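Local coordinates for uncharacterized protein PH0321 (Pyrococcus horikoshii, PDB 3BS4), which is of unknown function but has a KaiC-like domain with a RecA-type fold, and binds a peptide of unknown identity, at residues 33-38 and 57-62; 81-86 and 137-142; 153-156 and 162-165. One frame throughout, in Å; residues are numbered along the deposited sequence.

Overall arrangement
Contacts 1 and 2 lie along the parallel part of the sheet, and contact 3 in the loop and helix that follow strand 141-146. Contacts 1 and 2 have centres about 19 Å apart and touch through packing of Leu61 CD1 on Ile86 CD1, 3.9 Å away. Contact 3 lies about 20 Å from contact 1 between centres, with nearest atoms about 5 Å apart; from contact 2 its centre is about 28 Å away. Each contact lends one residue to the unidentified peptide: Ile57 and Leu141 pack on it, and the hydroxyl of Tyr163 hydrogen-bonds to it. Contact 1 probably includes the position at which related P-loop proteins end that loop.

Contact 1: residues 33-38 and 57-62; sequences RGKDIL and ISYPLQ
Lys35 and Tyr59 reach each other from opposite directions, and their torsions set the meeting point. In Lys35, CG stands anti to the backbone N (chi1 173°), which carries the chain off helix 34-47 towards the tyrosine; a bend at chi3 (50°) then turns the ammonium onto the hydroxyl. In Tyr59, CG is anti to the carbonyl carbon, and the ring is directed at the lysine with its hydroxyl foremost. The backbones stay far apart: the nearest pair of alpha carbons, Lys35 CA and Ser58 CA, is separated by 12.0 Å, so the contact belongs to two side chains alone.

The contact rests on one hydrogen bond, given by Lys35 NZ to Tyr59 OH at 2.8 Å. The nitrogen arrives obliquely to the ring, with Lys35 NZ 3.7 Å from Tyr59 CZ. Behind it the methylenes pass the hydroxyl more loosely, with Lys35 CD 3.9 Å from Tyr59 OH. On the tyrosine's own side, Ser58 CB sits over one ring face near its rim.

Both polar ends converge on Glu190: Lys35 forms a salt bridge with one carboxylate oxygen, while the Tyr59 hydroxyl hydrogen-bonds to the other. At the helix start, Arg33 NE grips Asp36 OD2 at 2.8 Å, close to the guanidinium plane and through the anti lone pair, and Asp36 has a second partner in Arg70.

Lys35 follows Gly34 at the start of the helix after strand 22-27, a position consistent with that of the Walker A lysine in RecA-type P-loop proteins; in this structure the residue instead meets Glu190 and Tyr59. The carboxylate probably offsets much of the ammonium's positive charge, and the three groups are likely to hold one another in place.

Contact 2: residues 81-86 and 137-142; sequences NHRLAI and EGRELY
Arg83 and Arg139 bring their guanidinium groups together at a right-angled crossing of the side chains, a worked example of two like charges sharing one acid. Arg83 NH2 and Arg139 NH2 lie 3.2 Å apart; both are donors, so the approach is not a hydrogen bond. Arg139 CZ lies over one face of the Arg83 guanidinium, 4.0 Å from Arg83 NE, and the two planes are turned 68° from each other. The closeness is probably tolerated because Asp49 forms salt bridges with both, reaching Arg83 NE through one oxygen and Arg139 NH2 through the other.

The tight part is confined to these two heads. Arg83 gets there by a bend at chi2 (-56°), which folds its chain back so that Arg83 NH1 also donates to Asn81 O at 2.9 Å; Arg139, by contrast, runs extended from CG to NE, and its NH1 is held by Leu135 O. Away from them the contact opens quickly: the alpha carbons of Arg83 and Leu141 are 9.6 Å apart, and the turn at Glu137 and Gly138 faces solvent, as do Asn81 and His82. Replacing Arg83 with a methionine would probably leave Asp49 with one cationic partner fewer and Arg139 without the flat group over which it now lies.

Around the pair, helix 75-80 finishes in a Schellman motif with His82 as its C-prime residue, and strand 84-87 begins after Arg83. Strand 51-56 lies between strands 84-87 and 141-146 in the parallel part of the sheet: Arg83 makes a backbone hydrogen bond with Val52, while Arg139 packs on Leu51. On helix 115-132, Trp130 touches both Ala85 and Leu141 and donates from NE1 to His82 O.

Contact 3: residues 153-156 and 162-165; sequences EVFT and RYLE
Phe155 and Tyr163 join the loop before helix 157-173 to a turn of that same helix, an example of a chain folding back to bury an aromatic pair. Along 162-165 the roles change from residue to residue. Arg162 comes first and lies on the exposed side, its side chain resting on Ser112.

Tyr163 carries the contact. Its CG stands anti to the backbone N (chi1 164°), swinging the ring from the helix towards the loop. One face of that ring receives Phe155 CE2, which lies 4.0 Å from Tyr163 CG and 4.1 Å from Tyr163 CD1, thus near the rim at the root of the ring. The planes are inclined at 54° with centroids 5.5 Å apart, so the two rings meet at a slant. The phenylalanine is itself backed by Val154 CG2 over one face. Beyond the ring, the Tyr163 hydroxyl hydrogen-bonds to a polar side chain of the bound peptide, so the residue is apolar at its base and polar at its tip.

Leu164 turns to helix 195-204, packing on Val197 and Val201, and Glu165 closes the segment with a salt bridge to Arg204 of that helix.

Thr156 starts helix 157-173 as its N-cap: its side chain caps a backbone N in the helix's first turn, and its own backbone N is met by the Glu159 carboxylate, consistent with a capping box. Leu115 touches both rings and Tyr119 adds to Tyr163. The aromatic pair thus lies against helix 115-132, while another side of helix 157-173 packs on helix 195-204 through Leu164.

Contact 1: residues 33-38 and 57-62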
loop_
_atom_site.group_PDB
_atom_site.type_symbol
_atom_site.label_atom_id
_atom_site.label_comp_id
_atom_site.label_asym_id
_atom_site.label_seq_id
_atom_site.Cartn_x
_atom_site.Cartn_y
_atom_site.Cartn_z
ATOM N N ARG A 33 15.521 -1.650 -0.989
ATOM C CA ARG A 33 14.512 -2.462 -1.666
ATOM C C ARG A 33 13.304 -2.803 -0.782
ATOM O O ARG A 33 12.647 -3.817 -0.990
ATOM C CB ARG A 33 15.137 -3.729 -2.258
ATOM C CG ARG A 33 16.039 -3.421 -3.444
ATOM C CD ARG A 33 16.749 -4.662 -3.963
ATOM N NE ARG A 33 15.804 -5.667 -4.456
ATOM C CZ ARG A 33 16.127 -6.920 -4.763
ATOM N NH1 ARG A 33 17.382 -7.347 -4.643
ATOM N NH2 ARG A 33 15.186 -7.746 -5.190
ATOM N N GLY A 34 12.998 -1.948 0.197
ATOM C CA GLY A 34 11.777 -2.129 0.987
ATOM C C GLY A 34 10.527 -2.176 0.117
ATOM O O GLY A 34 9.554 -2.845 0.436
ATOM N N LYS A 35 10.558 -1.465 -0.995
ATOM C CA LYS A 35 9.446 -1.490 -1.944
ATOM C C LYS A 35 9.210 -2.909 -2.456
ATOM O O LYS A 35 8.064 -3.353 -2.608
ATOM C CB LYS A 35 9.733 -0.509 -3.095
ATOM C CG LYS A 35 8.778 -0.518 -4.267
ATOM C CD LYS A 35 8.987 0.693 -5.183
ATOM C CE LYS A 35 10.455 0.923 -5.586
ATOM N NZ LYS A 35 10.600 2.089 -6.518
ATOM N N ASP A 36 10.296 -3.636 -2.695
ATOM C CA ASP A 36 10.180 -5.025 -3.163
ATOM C C ASP A 36 9.581 -5.946 -2.104
ATOM O O ASP A 36 8.917 -6.927 -2.441
ATOM C CB ASP A 36 11.543 -5.570 -3.600
ATOM C CG ASP A 36 11.972 -5.059 -4.961
ATOM O OD1 ASP A 36 11.092 -4.622 -5.754
ATOM O OD2 ASP A 36 13.197 -5.139 -5.246
ATOM N N ILE A 37 9.793 -5.636 -0.820
ATOM C CA ILE A 37 9.163 -6.417 0.249
ATOM C C ILE A 37 7.646 -6.210 0.159
ATOM O O ILE A 37 6.866 -7.171 0.250
ATOM C CB ILE A 37 9.688 -6.044 1.659
ATOM C CG1 ILE A 37 11.170 -6.425 1.777
ATOM C CG2 ILE A 37 8.886 -6.759 2.723
ATOM C CD1 ILE A 37 11.796 -5.961 3.049
ATOM N N LEU A 38 7.230 -4.956 -0.048
ATOM C CA LEU A 38 5.802 -4.676 -0.161
ATOM C C LEU A 38 5.185 -5.334 -1.395
ATOM O O LEU A 38 4.070 -5.876 -1.298
ATOM C CB LEU A 38 5.510 -3.172 -0.159
ATOM C CG LEU A 38 4.013 -2.872 -0.006
ATOM C CD1 LEU A 38 3.395 -3.620 1.174
ATOM C CD2 LEU A 38 3.768 -1.418 0.177
ATOM N N ILE A 57 -0.283 5.488 -7.391
ATOM C CA ILE A 57 -0.050 6.928 -7.338
ATOM C C ILE A 57 1.239 7.316 -8.061
ATOM O O ILE A 57 1.282 8.331 -8.764
ATOM C CB ILE A 57 0.053 7.377 -5.850
ATOM C CG1 ILE A 57 -1.274 7.104 -5.092
ATOM C CG2 ILE A 57 0.479 8.855 -5.718
ATOM C CD1 ILE A 57 -1.089 6.796 -3.601
ATOM N N SER A 58 2.283 6.511 -7.876
ATOM C CA SER A 58 3.642 6.940 -8.198
ATOM C C SER A 58 4.196 6.461 -9.529
ATOM O O SER A 58 5.172 7.066 -10.024
ATOM C CB SER A 58 4.613 6.524 -7.092
ATOM O OG SER A 58 4.382 7.260 -5.916
ATOM N N TYR A 59 3.623 5.380 -10.073
ATOM C CA TYR A 59 4.194 4.713 -11.253
ATOM C C TYR A 59 3.161 4.544 -12.349
ATOM O O TYR A 59 1.978 4.316 -12.063
ATOM C CB TYR A 59 4.800 3.333 -10.878
ATOM C CG TYR A 59 5.831 3.481 -9.796
ATOM C CD1 TYR A 59 7.068 4.058 -10.084
ATOM C CD2 TYR A 59 5.531 3.160 -8.468
ATOM C CE1 TYR A 59 8.012 4.261 -9.102
ATOM C CE2 TYR A 59 6.468 3.367 -7.469
ATOM C CZ TYR A 59 7.707 3.922 -7.798
ATOM O OH TYR A 59 8.682 4.159 -6.850
ATOM N N PRO A 60 3.619 4.624 -13.609
ATOM C CA PRO A 60 2.734 4.310 -14.729
ATOM C C PRO A 60 2.190 2.896 -14.578
ATOM O O PRO A 60 2.896 2.003 -14.119
ATOM C CB PRO A 60 3.657 4.361 -15.943
ATOM C CG PRO A 60 4.873 5.140 -15.519
ATOM C CD PRO A 60 4.980 5.002 -14.031
ATOM N N LEU A 61 0.937 2.707 -14.971
ATOM C CA LEU A 61 0.313 1.401 -14.911
ATOM C C LEU A 61 1.142 0.304 -15.609
ATOM O O LEU A 61 1.274 -0.801 -15.106
ATOM C CB LEU A 61 -1.086 1.484 -15.511
ATOM C CG LEU A 61 -1.915 0.213 -15.393
ATOM C CD1 LEU A 61 -2.099 -0.193 -13.924
ATOM C CD2 LEU A 61 -3.244 0.409 -16.110
ATOM N N GLN A 62 1.704 0.615 -16.768
ATOM C CA GLN A 62 2.465 -0.384 -17.496
ATOM C C GLN A 62 3.686 -0.844 -16.708
ATOM O O GLN A 62 4.093 -2.000 -16.802
ATOM C CB GLN A 62 2.852 0.136 -18.884
ATOM C CG GLN A 62 1.636 0.384 -19.805
ATOM C CD GLN A 62 0.730 -0.848 -20.025
ATOM O OE1 GLN A 62 -0.499 -0.722 -20.052
ATOM N NE2 GLN A 62 1.333 -2.026 -20.205
#

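Contact 2: residues 81-86 and 137-142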
loop_
_atom_site.group_PDB
_atom_site.type_symbol
_atom_site.label_atom_id
_atom_site.label_comp_id
_atom_site.label_asym_id
_atom_site.label_seq_id
_atom_site.Cartn_x
_atom_site.Cartn_y
_atom_site.Cartn_z
ATOM N N ASN A 81 -10.944 -10.932 -13.559
ATOM C CA ASN A 81 -11.632 -11.852 -12.663
ATOM C C ASN A 81 -12.087 -11.195 -11.364
ATOM O O ASN A 81 -12.485 -11.880 -10.429
ATOM C CB ASN A 81 -10.778 -13.104 -12.416
ATOM C CG ASN A 81 -10.736 -14.030 -13.646
ATOM O OD1 ASN A 81 -11.667 -14.804 -13.876
ATOM N ND2 ASN A 81 -9.675 -13.927 -14.447
ATOM N N HIS A 82 -12.024 -9.865 -11.328
ATOM C CA HIS A 82 -12.620 -9.055 -10.251
ATOM C C HIS A 82 -11.939 -9.207 -8.894
ATOM O O HIS A 82 -12.536 -8.880 -7.873
ATOM C CB HIS A 82 -14.138 -9.333 -10.139
ATOM C CG HIS A 82 -14.914 -8.829 -11.314
ATOM N ND1 HIS A 82 -15.595 -9.665 -12.171
ATOM C CD2 HIS A 82 -15.082 -7.576 -11.796
ATOM C CE1 HIS A 82 -16.160 -8.947 -13.124
ATOM N NE2 HIS A 82 -15.870 -7.675 -12.917
ATOM N N ARG A 83 -10.706 -9.708 -8.885
ATOM C CA ARG A 83 -9.956 -9.866 -7.637
ATOM C C ARG A 83 -9.197 -8.597 -7.286
ATOM O O ARG A 83 -9.003 -8.289 -6.107
ATOM C CB ARG A 83 -8.951 -11.014 -7.743
ATOM C CG ARG A 83 -9.605 -12.378 -8.025
ATOM C CD ARG A 83 -10.640 -12.707 -6.957
ATOM N NE ARG A 83 -10.933 -14.148 -6.920
ATOM C CZ ARG A 83 -11.807 -14.772 -7.712
ATOM N NH1 ARG A 83 -12.503 -14.106 -8.628
ATOM N NH2 ARG A 83 -11.984 -16.076 -7.581
ATOM N N LEU A 84 -8.744 -7.901 -8.321
ATOM C CA LEU A 84 -7.931 -6.694 -8.162
ATOM C C LEU A 84 -8.675 -5.482 -8.727
ATOM O O LEU A 84 -9.239 -5.558 -9.827
ATOM C CB LEU A 84 -6.608 -6.899 -8.894
ATOM C CG LEU A 84 -5.628 -5.728 -8.992
ATOM C CD1 LEU A 84 -5.185 -5.284 -7.590
ATOM C CD2 LEU A 84 -4.448 -6.105 -9.884
ATOM N N ALA A 85 -8.684 -4.381 -7.971
ATOM C CA ALA A 85 -9.195 -3.093 -8.461
ATOM C C ALA A 85 -8.041 -2.107 -8.398
ATOM O O ALA A 85 -7.309 -2.096 -7.417
ATOM C CB ALA A 85 -10.340 -2.606 -7.608
ATOM N N ILE A 86 -7.878 -1.303 -9.446
ATOM C CA ILE A 86 -6.807 -0.303 -9.460
ATOM C C ILE A 86 -7.413 1.061 -9.676
ATOM O O ILE A 86 -8.206 1.249 -10.608
ATOM C CB ILE A 86 -5.741 -0.573 -10.556
ATOM C CG1 ILE A 86 -5.072 -1.935 -10.323
ATOM C CG2 ILE A 86 -4.692 0.549 -10.573
ATOM C CD1 ILE A 86 -4.069 -2.363 -11.387
ATOM N N GLU A 137 -17.157 -12.820 0.633
ATOM C CA GLU A 137 -17.330 -14.065 1.373
ATOM C C GLU A 137 -16.096 -14.955 1.315
ATOM O O GLU A 137 -15.661 -15.340 0.241
ATOM C CB GLU A 137 -18.556 -14.805 0.840
ATOM C CG GLU A 137 -18.601 -16.293 1.187
ATOM C CD GLU A 137 -18.793 -16.546 2.670
ATOM O OE1 GLU A 137 -19.627 -15.847 3.294
ATOM O OE2 GLU A 137 -18.106 -17.453 3.206
ATOM N N GLY A 138 -15.533 -15.256 2.488
ATOM C CA GLY A 138 -14.373 -16.142 2.605
ATOM C C GLY A 138 -13.055 -15.507 2.188
ATOM O O GLY A 138 -12.034 -16.190 2.100
ATOM N N ARG A 139 -13.086 -14.198 1.932
ATOM C CA ARG A 139 -11.899 -13.454 1.508
ATOM C C ARG A 139 -11.594 -12.325 2.464
ATOM O O ARG A 139 -12.458 -11.878 3.224
ATOM C CB ARG A 139 -12.079 -12.879 0.101
ATOM C CG ARG A 139 -12.029 -13.934 -0.954
ATOM C CD ARG A 139 -12.080 -13.363 -2.351
ATOM N NE ARG A 139 -12.084 -14.462 -3.308
ATOM C CZ ARG A 139 -13.185 -15.085 -3.716
ATOM N NH1 ARG A 139 -14.377 -14.675 -3.294
ATOM N NH2 ARG A 139 -13.091 -16.113 -4.564
ATOM N N GLU A 140 -10.330 -11.907 2.454
ATOM C CA GLU A 140 -9.935 -10.659 3.086
ATOM C C GLU A 140 -9.744 -9.587 2.014
ATOM O O GLU A 140 -9.405 -9.897 0.872
ATOM C CB GLU A 140 -8.651 -10.846 3.899
ATOM C CG GLU A 140 -8.850 -11.623 5.193
ATOM C CD GLU A 140 -9.769 -10.929 6.184
ATOM O OE1 GLU A 140 -9.869 -9.676 6.179
ATOM O OE2 GLU A 140 -10.403 -11.648 6.994
ATOM N N LEU A 141 -9.989 -8.331 2.400
ATOM C CA LEU A 141 -9.748 -7.178 1.534
ATOM C C LEU A 141 -8.500 -6.448 2.003
ATOM O O LEU A 141 -8.354 -6.133 3.191
ATOM C CB LEU A 141 -10.938 -6.211 1.541
ATOM C CG LEU A 141 -10.792 -4.892 0.771
ATOM C CD1 LEU A 141 -10.571 -5.109 -0.732
ATOM C CD2 LEU A 141 -12.004 -3.984 1.028
ATOM N N TYR A 142 -7.604 -6.199 1.060
ATOM C CA TYR A 142 -6.385 -5.449 1.361
ATOM C C TYR A 142 -6.319 -4.250 0.450
ATOM O O TYR A 142 -6.744 -4.335 -0.694
ATOM C CB TYR A 142 -5.154 -6.313 1.112
ATOM C CG TYR A 142 -5.063 -7.472 2.058
ATOM C CD1 TYR A 142 -4.515 -7.310 3.328
ATOM C CD2 TYR A 142 -5.537 -8.740 1.691
ATOM C CE1 TYR A 142 -4.432 -8.394 4.221
ATOM C CE2 TYR A 142 -5.467 -9.808 2.574
ATOM C CZ TYR A 142 -4.911 -9.637 3.825
ATOM O OH TYR A 142 -4.820 -10.709 4.692
#

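Contact 3: residues 153-156 and 162-165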
loop_
_atom_site.group_PDB
_atom_site.type_symbol
_atom_site.label_atom_id
_atom_site.label_comp_id
_atom_site.label_asym_id
_atom_site.label_seq_id
_atom_site.Cartn_x
_atom_site.Cartn_y
_atom_site.Cartn_z
ATOM N N GLU A 153 4.707 15.193 -5.310
ATOM C CA GLU A 153 4.991 15.620 -6.690
ATOM C C GLU A 153 3.905 16.549 -7.218
ATOM O O GLU A 153 4.149 17.318 -8.158
ATOM C CB GLU A 153 5.153 14.407 -7.610
ATOM C CG GLU A 153 6.356 13.564 -7.263
ATOM C CD GLU A 153 6.276 12.125 -7.765
ATOM O OE1 GLU A 153 5.644 11.878 -8.821
ATOM O OE2 GLU A 153 6.853 11.234 -7.094
ATOM N N VAL A 154 2.714 16.491 -6.611
ATOM C CA VAL A 154 1.547 17.251 -7.087
ATOM C C VAL A 154 0.994 18.244 -6.056
ATOM O O VAL A 154 0.335 19.224 -6.433
ATOM C CB VAL A 154 0.385 16.343 -7.603
ATOM C CG1 VAL A 154 0.756 15.663 -8.933
ATOM C CG2 VAL A 154 -0.017 15.287 -6.562
ATOM N N PHE A 155 1.230 17.965 -4.772
ATOM C CA PHE A 155 0.762 18.830 -3.675
ATOM C C PHE A 155 1.957 19.403 -2.915
ATOM O O PHE A 155 2.986 18.747 -2.763
ATOM C CB PHE A 155 -0.074 18.050 -2.650
ATOM C CG PHE A 155 -1.314 17.358 -3.201
ATOM C CD1 PHE A 155 -1.982 17.803 -4.360
ATOM C CD2 PHE A 155 -1.844 16.255 -2.509
ATOM C CE1 PHE A 155 -3.130 17.142 -4.826
ATOM C CE2 PHE A 155 -2.983 15.603 -2.967
ATOM C CZ PHE A 155 -3.623 16.038 -4.128
ATOM N N THR A 156 1.812 20.615 -2.377
ATOM C CA THR A 156 2.795 21.120 -1.424
ATOM C C THR A 156 2.746 20.304 -0.123
ATOM O O THR A 156 1.779 19.568 0.111
ATOM C CB THR A 156 2.549 22.619 -1.114
ATOM O OG1 THR A 156 1.353 22.753 -0.340
ATOM C CG2 THR A 156 2.407 23.420 -2.406
ATOM N N ARG A 162 -3.006 18.734 4.855
ATOM C CA ARG A 162 -4.464 18.960 4.866
ATOM C C ARG A 162 -5.188 17.814 4.187
ATOM O O ARG A 162 -6.221 17.351 4.665
ATOM C CB ARG A 162 -4.829 20.263 4.148
ATOM C CG ARG A 162 -4.332 21.495 4.842
ATOM C CD ARG A 162 -5.117 22.736 4.389
ATOM N NE ARG A 162 -5.355 22.777 2.943
ATOM C CZ ARG A 162 -4.588 23.427 2.070
ATOM N NH1 ARG A 162 -3.515 24.090 2.486
ATOM N NH2 ARG A 162 -4.899 23.410 0.775
ATOM N N TYR A 163 -4.639 17.357 3.063
ATOM C CA TYR A 163 -5.211 16.222 2.337
ATOM C C TYR A 163 -5.344 14.960 3.203
ATOM O O TYR A 163 -6.376 14.267 3.177
ATOM C CB TYR A 163 -4.356 15.934 1.091
ATOM C CG TYR A 163 -4.615 14.586 0.506
ATOM C CD1 TYR A 163 -5.775 14.339 -0.237
ATOM C CD2 TYR A 163 -3.719 13.539 0.721
ATOM C CE1 TYR A 163 -6.028 13.083 -0.770
ATOM C CE2 TYR A 163 -3.964 12.266 0.193
ATOM C CZ TYR A 163 -5.131 12.059 -0.554
ATOM O OH TYR A 163 -5.427 10.823 -1.092
ATOM N N LEU A 164 -4.295 14.668 3.973
ATOM C CA LEU A 164 -4.303 13.504 4.857
ATOM C C LEU A 164 -5.424 13.617 5.871
ATOM O O LEU A 164 -6.070 12.614 6.188
ATOM C CB LEU A 164 -2.966 13.302 5.590
ATOM C CG LEU A 164 -1.786 12.907 4.695
ATOM C CD1 LEU A 164 -0.447 13.068 5.453
ATOM C CD2 LEU A 164 -1.972 11.471 4.183
ATOM N N GLU A 165 -5.645 14.832 6.379
ATOM C CA GLU A 165 -6.702 15.009 7.375
ATOM C C GLU A 165 -8.090 14.962 6.744
ATOM O O GLU A 165 -8.973 14.283 7.247
ATOM C CB GLU A 165 -6.490 16.275 8.211
ATOM C CG GLU A 165 -7.507 16.415 9.373
ATOM C CD GLU A 165 -7.502 15.262 10.379
ATOM O OE1 GLU A 165 -6.515 14.487 10.468
ATOM O OE2 GLU A 165 -8.518 15.127 11.108
#